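Local structure of putative GH105 family protein (Salmonella enterica subsp. enterica serovar Paratyphi A, 3QWT) at residues 274-279 with 290-295; 320-325 with 374-379; 226-231 with 352-357. The protein is of unknown function but has an alpha/alpha toroid fold and probably hydrolyses unsaturated uronic acid residues from the ends of oligosaccharides. All blocks are in the same frame, centred on the assembly; numbering follows the deposited sequence.

Contact 1: residues 274-279 with 290-295; sequences CQDESG and SYLEAS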
loop_
_atom_site.group_PDB
_atom_site.type_symbol
_atom_site.label_atom_id
_atom_site.label_comp_id
_atom_site.label_asym_id
_atom_site.label_seq_id
_atom_site.Cartn_x
_atom_site.Cartn_y
_atom_site.Cartn_z
ATOM N N CYS A 274 36.079 -28.508 18.405
ATOM C CA CYS A 274 36.121 -28.532 19.849
ATOM C C CYS A 274 35.519 -29.832 20.352
ATOM O O CYS A 274 35.635 -30.162 21.528
ATOM C CB CYS A 274 35.248 -27.373 20.375
ATOM S SG CYS A 274 36.143 -26.129 21.306
ATOM N N GLN A 275 34.827 -30.538 19.462
ATOM C CA GLN A 275 34.030 -31.689 19.850
ATOM C C GLN A 275 34.940 -32.842 20.212
ATOM O O GLN A 275 35.878 -33.165 19.478
ATOM C CB GLN A 275 33.077 -32.096 18.726
ATOM C CG GLN A 275 31.994 -33.087 19.133
ATOM C CD GLN A 275 31.035 -33.362 17.993
ATOM O OE1 GLN A 275 31.404 -33.226 16.825
ATOM N NE2 GLN A 275 29.790 -33.734 18.321
ATOM N N ASP A 276 34.663 -33.452 21.354
ATOM C CA ASP A 276 35.417 -34.611 21.811
ATOM C C ASP A 276 34.970 -35.857 21.072
ATOM O O ASP A 276 33.805 -35.989 20.724
ATOM C CB ASP A 276 35.225 -34.809 23.312
ATOM C CG ASP A 276 35.856 -36.098 23.815
ATOM O OD1 ASP A 276 37.102 -36.139 23.936
ATOM O OD2 ASP A 276 35.104 -37.065 24.079
ATOM N N GLU A 277 35.908 -36.766 20.831
ATOM C CA GLU A 277 35.620 -38.048 20.190
ATOM C C GLU A 277 34.236 -38.652 20.498
ATOM O O GLU A 277 33.641 -39.312 19.650
ATOM C CB GLU A 277 36.718 -39.053 20.553
ATOM C CG GLU A 277 36.443 -40.471 20.110
ATOM C CD GLU A 277 37.612 -41.398 20.399
ATOM O OE1 GLU A 277 38.680 -41.237 19.759
ATOM O OE2 GLU A 277 37.460 -42.284 21.270
ATOM N N SER A 278 33.732 -38.432 21.708
ATOM C CA SER A 278 32.451 -39.006 22.135
ATOM C C SER A 278 31.218 -38.338 21.528
ATOM O O SER A 278 30.088 -38.786 21.747
ATOM C CB SER A 278 32.340 -38.927 23.649
ATOM O OG SER A 278 32.460 -37.579 24.058
ATOM N N GLY A 279 31.434 -37.267 20.771
ATOM C CA GLY A 279 30.341 -36.493 20.219
ATOM C C GLY A 279 29.848 -35.462 21.214
ATOM O O GLY A 279 28.968 -34.658 20.905
ATOM N N SER A 290 38.383 -30.758 31.002
ATOM C CA SER A 290 37.140 -30.499 31.723
ATOM C C SER A 290 36.344 -31.748 31.552
ATOM O O SER A 290 36.534 -32.459 30.572
ATOM C CB SER A 290 36.299 -29.375 31.094
ATOM O OG SER A 290 37.078 -28.455 30.374
ATOM N N TYR A 291 35.425 -32.011 32.469
ATOM C CA TYR A 291 34.486 -33.083 32.213
ATOM C C TYR A 291 33.613 -32.716 31.011
ATOM O O TYR A 291 33.406 -31.540 30.707
ATOM C CB TYR A 291 33.655 -33.442 33.454
ATOM C CG TYR A 291 32.861 -32.330 34.130
ATOM C CD1 TYR A 291 31.635 -31.915 33.625
ATOM C CD2 TYR A 291 33.306 -31.748 35.317
ATOM C CE1 TYR A 291 30.885 -30.927 34.262
ATOM C CE2 TYR A 291 32.568 -30.758 35.960
ATOM C CZ TYR A 291 31.360 -30.353 35.425
ATOM O OH TYR A 291 30.624 -29.376 36.049
ATOM N N LEU A 292 33.148 -33.730 30.297
ATOM C CA LEU A 292 32.183 -33.529 29.237
ATOM C C LEU A 292 30.848 -33.133 29.871
ATOM O O LEU A 292 30.557 -33.526 30.995
ATOM C CB LEU A 292 32.038 -34.818 28.434
ATOM C CG LEU A 292 33.345 -35.288 27.802
ATOM C CD1 LEU A 292 33.192 -36.681 27.259
ATOM C CD2 LEU A 292 33.766 -34.324 26.706
ATOM N N GLU A 293 30.044 -32.343 29.167
ATOM C CA GLU A 293 28.769 -31.932 29.725
ATOM C C GLU A 293 27.643 -32.129 28.709
ATOM O O GLU A 293 27.621 -31.522 27.626
ATOM C CB GLU A 293 28.855 -30.493 30.237
ATOM C CG GLU A 293 27.825 -30.129 31.295
ATOM C CD GLU A 293 26.433 -29.924 30.713
ATOM O OE1 GLU A 293 25.446 -30.379 31.320
ATOM O OE2 GLU A 293 26.325 -29.301 29.647
ATOM N N ALA A 294 26.711 -32.992 29.085
ATOM C CA ALA A 294 25.637 -33.448 28.215
ATOM C C ALA A 294 24.575 -32.400 27.831
ATOM O O ALA A 294 24.056 -32.417 26.715
ATOM C CB ALA A 294 24.971 -34.675 28.830
ATOM N N SER A 295 24.240 -31.494 28.739
ATOM C CA SER A 295 23.133 -30.593 28.458
ATOM C C SER A 295 23.557 -29.528 27.449
ATOM O O SER A 295 22.812 -29.207 26.520
ATOM C CB SER A 295 22.565 -29.970 29.735
ATOM O OG SER A 295 23.493 -29.112 30.376
#
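Leu292 reaches across to Asp276 and Ser278, spreading its two methyls over a type I beta turn that follows helix 255-272 of the alpha/alpha toroid. CD2 of Leu292 lies 3.7 Å from CB of Asp276, whereas CD1 of Leu292 comes to 3.4 Å from OG of Ser278 and also lies near OD2 of Asp276. The leucine and aspartate side chains cross at about a right angle. The contact is small, 100 Å² in total, and is made by the leucine methyls; no hydrogen bond links the segments.

What positions the polar partners is an Asx turn. With CG of Asp276 anti to its own backbone N (chi1 173°), OD2 turns forward along the chain and accepts two bonds from Ser278. The backbone N of Ser278 approaches OD2 of Asp276 at 3.1 Å from above the carboxylate plane, and OG of Ser278 meets the anti lone pair of that oxygen at 2.7 Å. This double grip should fix the rotation of the carboxylate. The beta turn itself closes through Gly279 N to Asp276 O, 2.7 Å.

Further along the other segment, Glu293 is the N-cap of helix 294-309. OG of Ser295, in the first turn of that helix, is hydrogen-bonded to NH2 of Arg232. The capping bond runs from Ser295 N to Glu293 OE1 at 3.1 Å, the donor lying 45° out of the carboxylate plane.

Contact 2: residues 320-325 with 374-379; sequences VAEKAI and TEYLRN
Two helices of the alpha/alpha toroid, 318-330 and 363-377, meet here through a tyrosine that is bonded at its hydroxyl and covered on one ring face. The contact is buried, with 163 Å² of surface shared by the two segments; Tyr376 supplies half of it, Ile325 and Glu322 the other half.

Its hydroxyl, OH of Tyr376, donates to OE1 of Glu322 at 2.7 Å, and the acceptor uses the syn lone pair, on the side of the other carboxylate oxygen. OE1 approaches at the edge of the phenol ring, near its plane, while the carboxylate as a whole is turned 42° from that plane. The glutamate gets there by a bend: CG extends anti to the backbone N, then chi2 of 72° folds the chain and carries the carboxylate toward the tyrosine. The second oxygen, OE2, is held in a salt bridge by Arg326, one turn further on, so the group is gripped at both oxygens and would probably stay ionised.

Phe20 touches both Glu322 and Tyr376, and Leu26 of helix 23-37 packs on the tyrosine, which joins the N-terminal part of the chain to this helix pair. CG1 of Ile325 packs against CD2 of Tyr376 at 3.8 Å. The methyl CG2 of Ile325 covers one face, 3.8 Å from the centroid of the Tyr376 ring and only 3° off its normal, a CH-pi contact over the centre.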
loop_
_atom_site.group_PDB
_atom_site.type_symbol
_atom_site.label_atom_id
_atom_site.label_comp_id
_atom_site.label_asym_id
_atom_site.label_seq_id
_atom_site.Cartn_x
_atom_site.Cartn_y
_atom_site.Cartn_z
ATOM N N VAL A 320 28.785 -33.433 12.593
ATOM C CA VAL A 320 28.950 -32.972 13.964
ATOM C C VAL A 320 27.692 -33.232 14.796
ATOM O O VAL A 320 27.747 -33.817 15.891
ATOM C CB VAL A 320 29.249 -31.490 14.006
ATOM C CG1 VAL A 320 29.104 -30.985 15.432
ATOM C CG2 VAL A 320 30.644 -31.239 13.460
ATOM N N ALA A 321 26.558 -32.792 14.262
ATOM C CA ALA A 321 25.265 -33.011 14.906
ATOM C C ALA A 321 25.028 -34.502 15.147
ATOM O O ALA A 321 24.707 -34.918 16.261
ATOM C CB ALA A 321 24.156 -32.425 14.065
ATOM N N GLU A 322 25.195 -35.294 14.090
ATOM C CA GLU A 322 24.998 -36.743 14.137
ATOM C C GLU A 322 25.820 -37.427 15.224
ATOM O O GLU A 322 25.313 -38.300 15.934
ATOM C CB GLU A 322 25.319 -37.362 12.775
ATOM C CG GLU A 322 25.305 -38.877 12.756
ATOM C CD GLU A 322 23.908 -39.457 12.854
ATOM O OE1 GLU A 322 22.936 -38.703 12.600
ATOM O OE2 GLU A 322 23.788 -40.666 13.181
ATOM N N LYS A 323 27.086 -37.042 15.352
ATOM C CA LYS A 323 27.915 -37.571 16.430
ATOM C C LYS A 323 27.332 -37.178 17.785
ATOM O O LYS A 323 27.144 -38.028 18.650
ATOM C CB LYS A 323 29.357 -37.088 16.315
ATOM C CG LYS A 323 30.000 -37.455 15.002
ATOM C CD LYS A 323 31.485 -37.151 14.999
ATOM C CE LYS A 323 32.088 -37.486 13.637
ATOM N NZ LYS A 323 33.521 -37.095 13.550
ATOM N N ALA A 324 27.041 -35.891 17.968
ATOM C CA ALA A 324 26.498 -35.436 19.243
ATOM C C ALA A 324 25.215 -36.178 19.602
ATOM O O ALA A 324 24.989 -36.508 20.758
ATOM C CB ALA A 324 26.263 -33.923 19.233
ATOM N N ILE A 325 24.368 -36.425 18.612
ATOM C CA ILE A 325 23.097 -37.098 18.858
ATOM C C ILE A 325 23.314 -38.546 19.315
ATOM O O ILE A 325 22.635 -39.035 20.218
ATOM C CB ILE A 325 22.173 -37.059 17.621
ATOM C CG1 ILE A 325 21.587 -35.645 17.410
ATOM C CG2 ILE A 325 21.053 -38.062 17.774
ATOM C CD1 ILE A 325 20.666 -35.164 18.541
ATOM N N THR A 374 14.056 -33.923 19.272
ATOM C CA THR A 374 12.889 -33.576 18.454
ATOM C C THR A 374 13.281 -33.034 17.093
ATOM O O THR A 374 12.673 -33.363 16.075
ATOM C CB THR A 374 11.980 -32.571 19.148
ATOM O OG1 THR A 374 11.478 -33.145 20.360
ATOM C CG2 THR A 374 10.813 -32.216 18.245
ATOM N N GLU A 375 14.302 -32.190 17.073
ATOM C CA GLU A 375 14.825 -31.706 15.814
ATOM C C GLU A 375 15.367 -32.898 15.004
ATOM O O GLU A 375 15.223 -32.952 13.779
ATOM C CB GLU A 375 15.883 -30.621 16.058
ATOM C CG GLU A 375 16.599 -30.124 14.804
ATOM C CD GLU A 375 15.698 -29.388 13.806
ATOM O OE1 GLU A 375 14.781 -28.677 14.230
ATOM O OE2 GLU A 375 15.928 -29.499 12.582
ATOM N N TYR A 376 15.956 -33.873 15.690
ATOM C CA TYR A 376 16.507 -35.035 14.998
ATOM C C TYR A 376 15.401 -35.898 14.378
ATOM O O TYR A 376 15.604 -36.527 13.330
ATOM C CB TYR A 376 17.367 -35.864 15.946
ATOM C CG TYR A 376 18.224 -36.907 15.249
ATOM C CD1 TYR A 376 17.939 -38.268 15.374
ATOM C CD2 TYR A 376 19.319 -36.533 14.475
ATOM C CE1 TYR A 376 18.708 -39.216 14.754
ATOM C CE2 TYR A 376 20.108 -37.491 13.844
ATOM C CZ TYR A 376 19.791 -38.831 13.989
ATOM O OH TYR A 376 20.554 -39.802 13.373
ATOM N N LEU A 377 14.235 -35.910 15.026
ATOM C CA LEU A 377 13.059 -36.600 14.500
ATOM C C LEU A 377 12.636 -36.080 13.133
ATOM O O LEU A 377 12.022 -36.809 12.357
ATOM C CB LEU A 377 11.876 -36.500 15.469
ATOM C CG LEU A 377 11.755 -37.662 16.470
ATOM C CD1 LEU A 377 10.586 -37.435 17.406
ATOM C CD2 LEU A 377 11.614 -39.011 15.765
ATOM N N ARG A 378 12.945 -34.825 12.833
ATOM C CA ARG A 378 12.590 -34.280 11.520
ATOM C C ARG A 378 13.261 -35.068 10.404
ATOM O O ARG A 378 12.723 -35.171 9.308
ATOM C CB ARG A 378 12.912 -32.790 11.408
ATOM C CG ARG A 378 11.979 -31.897 12.220
ATOM C CD ARG A 378 12.277 -30.431 11.949
ATOM N NE ARG A 378 11.783 -30.005 10.640
ATOM C CZ ARG A 378 10.521 -29.649 10.404
ATOM N NH1 ARG A 378 10.141 -29.266 9.188
ATOM N NH2 ARG A 378 9.633 -29.680 11.392
ATOM N N ASN A 379 14.425 -35.639 10.694
ATOM C CA ASN A 379 15.066 -36.578 9.764
ATOM C C ASN A 379 14.226 -37.817 9.432
ATOM O O ASN A 379 14.552 -38.557 8.503
ATOM C CB ASN A 379 16.439 -37.017 10.279
ATOM C CG ASN A 379 17.493 -35.955 10.091
ATOM O OD1 ASN A 379 17.344 -35.062 9.267
ATOM N ND2 ASN A 379 18.572 -36.050 10.852
#

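Contact 3: residues 226-231 with 352-357; sequences ANARWA and DFYRHI
A single methyl, CB of Ala228, presses over one face of the Tyr354 ring at only 3.3 Å from CE2 of Tyr354. It stands 3.7 Å from the ring centroid and 29° off the normal, so this CH-pi contact is displaced toward the rim on the CE2 side. The opposite face is covered from within the helix: CD2 of Phe353 lies 3.7 Å above its centre, leaving the phenol between a methyl and a neighbouring ring.

Trp230 adds a third apolar neighbour. Its CD1 approaches CD1 of Tyr354 at 3.7 Å, and the planes of the indole five-membered ring and the phenol are 43° apart, an oblique pair. The tyrosine atoms CD1 and CE1 lie over a face of the indole; CG of Trp230 is anti to the backbone N (chi1 175°), which sets the indole against the phenol. Trp230 is also the N-cap residue of helix 231-248, so the contact joins the start of that toroid helix to the short helix 351-355.

The phenol hydroxyl is bonded to ND1 of His215 and to the backbone N of Gly348. A water lies 2.6 Å from OH of Tyr354, and the same water is only weakly bonded to N of Ala226. The Trp230 side chain is about 6 Å from a bound glycerol, which probably came from the crystallisation liquor, though such molecules often mark pockets. With a methyl and a ring on its two faces and its hydroxyl bonded to His215 and Gly348, Tyr354 is probably restricted in rotation, consistent with a firm join between loop 226-231 and helix 351-355.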
loop_
_atom_site.group_PDB
_atom_site.type_symbol
_atom_site.label_atom_id
_atom_site.label_comp_id
_atom_site.label_asym_id
_atom_site.label_seq_id
_atom_site.Cartn_x
_atom_site.Cartn_y
_atom_site.Cartn_z
ATOM N N ALA A 226 36.287 -14.489 34.316
ATOM C CA ALA A 226 37.315 -15.501 34.091
ATOM C C ALA A 226 37.575 -15.768 32.606
ATOM O O ALA A 226 38.353 -16.655 32.269
ATOM C CB ALA A 226 36.936 -16.792 34.797
ATOM N N ASN A 227 36.935 -15.002 31.723
ATOM C CA ASN A 227 37.014 -15.277 30.286
ATOM C C ASN A 227 36.702 -16.745 29.996
ATOM O O ASN A 227 37.391 -17.400 29.221
ATOM C CB ASN A 227 38.390 -14.906 29.711
ATOM C CG ASN A 227 38.639 -13.403 29.687
ATOM O OD1 ASN A 227 37.875 -12.615 30.235
ATOM N ND2 ASN A 227 39.723 -13.005 29.054
ATOM N N ALA A 228 35.641 -17.245 30.617
ATOM C CA ALA A 228 35.263 -18.642 30.480
ATOM C C ALA A 228 34.505 -18.925 29.187
ATOM O O ALA A 228 33.497 -18.285 28.879
ATOM C CB ALA A 228 34.437 -19.089 31.694
ATOM N N ARG A 229 34.998 -19.884 28.417
ATOM C CA ARG A 229 34.282 -20.283 27.227
ATOM C C ARG A 229 33.428 -21.467 27.635
ATOM O O ARG A 229 33.715 -22.622 27.313
ATOM C CB ARG A 229 35.241 -20.578 26.070
ATOM C CG ARG A 229 36.055 -19.353 25.700
ATOM C CD ARG A 229 37.022 -19.597 24.545
ATOM N NE ARG A 229 37.744 -18.374 24.209
ATOM C CZ ARG A 229 38.929 -18.046 24.721
ATOM N NH1 ARG A 229 39.518 -18.856 25.577
ATOM N NH2 ARG A 229 39.527 -16.912 24.378
ATOM N N TRP A 230 32.369 -21.149 28.367
ATOM C CA TRP A 230 31.583 -22.161 29.061
ATOM C C TRP A 230 30.578 -22.818 28.127
ATOM O O TRP A 230 29.911 -22.149 27.341
ATOM C CB TRP A 230 30.901 -21.534 30.273
ATOM C CG TRP A 230 29.976 -22.435 31.013
ATOM C CD1 TRP A 230 30.275 -23.647 31.535
ATOM C CD2 TRP A 230 28.605 -22.172 31.355
ATOM N NE1 TRP A 230 29.175 -24.172 32.163
ATOM C CE2 TRP A 230 28.137 -23.284 32.074
ATOM C CE3 TRP A 230 27.729 -21.107 31.112
ATOM C CZ2 TRP A 230 26.829 -23.374 32.557
ATOM C CZ3 TRP A 230 26.417 -21.192 31.598
ATOM C CH2 TRP A 230 25.984 -22.317 32.303
ATOM N N ALA A 231 30.489 -24.139 28.210
ATOM C CA ALA A 231 29.688 -24.913 27.267
ATOM C C ALA A 231 28.197 -24.562 27.282
ATOM O O ALA A 231 27.661 -24.065 26.288
ATOM C CB ALA A 231 29.888 -26.410 27.504
ATOM N N ASP A 352 38.707 -22.620 37.393
ATOM C CA ASP A 352 38.428 -23.731 38.287
ATOM C C ASP A 352 36.954 -23.757 38.698
ATOM O O ASP A 352 36.353 -24.831 38.809
ATOM C CB ASP A 352 39.333 -23.664 39.519
ATOM C CG ASP A 352 40.687 -24.316 39.286
ATOM O OD1 ASP A 352 40.844 -25.028 38.276
ATOM O OD2 ASP A 352 41.587 -24.130 40.127
ATOM N N PHE A 353 36.377 -22.573 38.907
ATOM C CA PHE A 353 34.982 -22.459 39.329
ATOM C C PHE A 353 34.070 -23.273 38.422
ATOM O O PHE A 353 33.152 -23.935 38.887
ATOM C CB PHE A 353 34.542 -20.991 39.346
ATOM C CG PHE A 353 33.057 -20.802 39.430
ATOM C CD1 PHE A 353 32.438 -20.575 40.650
ATOM C CD2 PHE A 353 32.277 -20.846 38.293
ATOM C CE1 PHE A 353 31.060 -20.392 40.727
ATOM C CE2 PHE A 353 30.899 -20.662 38.363
ATOM C CZ PHE A 353 30.291 -20.436 39.577
ATOM N N TYR A 354 34.336 -23.215 37.122
ATOM C CA TYR A 354 33.529 -23.927 36.143
ATOM C C TYR A 354 33.843 -25.406 36.153
ATOM O O TYR A 354 32.971 -26.234 35.888
ATOM C CB TYR A 354 33.757 -23.344 34.746
ATOM C CG TYR A 354 33.171 -21.966 34.618
ATOM C CD1 TYR A 354 31.834 -21.790 34.281
ATOM C CD2 TYR A 354 33.936 -20.843 34.879
ATOM C CE1 TYR A 354 31.287 -20.531 34.186
ATOM C CE2 TYR A 354 33.401 -19.580 34.795
ATOM C CZ TYR A 354 32.075 -19.428 34.442
ATOM O OH TYR A 354 31.534 -18.172 34.351
ATOM N N ARG A 355 35.093 -25.726 36.475
ATOM C CA ARG A 355 35.564 -27.101 36.457
ATOM C C ARG A 355 34.912 -27.966 37.531
ATOM O O ARG A 355 34.689 -29.152 37.309
ATOM C CB ARG A 355 37.091 -27.154 36.583
ATOM C CG ARG A 355 37.824 -26.566 35.380
ATOM C CD ARG A 355 39.329 -26.493 35.624
ATOM N NE ARG A 355 40.055 -25.969 34.466
ATOM C CZ ARG A 355 40.827 -24.882 34.489
ATOM N NH1 ARG A 355 40.977 -24.190 35.614
ATOM N NH2 ARG A 355 41.450 -24.484 33.385
ATOM N N HIS A 356 34.578 -27.369 38.671
ATOM C CA HIS A 356 34.066 -28.146 39.795
ATOM C C HIS A 356 32.561 -27.995 40.093
ATOM O O HIS A 356 32.121 -28.233 41.214
ATOM C CB HIS A 356 34.901 -27.871 41.049
ATOM C CG HIS A 356 36.373 -28.011 40.826
ATOM N ND1 HIS A 356 37.257 -26.967 40.996
ATOM C CD2 HIS A 356 37.117 -29.071 40.426
ATOM C CE1 HIS A 356 38.481 -27.377 40.716
ATOM N NE2 HIS A 356 38.425 -28.650 40.368
ATOM N N ILE A 357 31.774 -27.611 39.092
ATOM C CA ILE A 357 30.320 -27.596 39.239
ATOM C C ILE A 357 29.787 -29.022 39.431
ATOM O O ILE A 357 30.132 -29.919 38.672
ATOM C CB ILE A 357 29.630 -26.966 37.997
ATOM C CG1 ILE A 357 30.075 -25.516 37.808
ATOM C CG2 ILE A 357 28.117 -27.047 38.110
ATOM C CD1 ILE A 357 29.551 -24.580 38.860
HETATM O O HOH W 1 33.460 -16.425 34.141
#

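The three contacts lie in one family region of the alpha/alpha toroid. Contact 1 touches both others: its centre is 16 Å from that of contact 2 and 14 Å from that of contact 3, while the centres of contacts 2 and 3 stand 27 Å apart, with nearest atoms about 12 Å apart. The bridging atoms are Gln275 NE2 to Val320 O, 3.2 Å, and Tyr291 OH to Ile357 O, 2.7 Å, each a probable hydrogen bond. Along the chain, contact 1 is nested inside the loop closed by contact 3 and precedes contact 2, whereas contacts 2 and 3 interleave. The loop between helices 255-272 and 294-309 thus reaches helix 318-330 through Gln275 and the end of helix 351-355 through Tyr291.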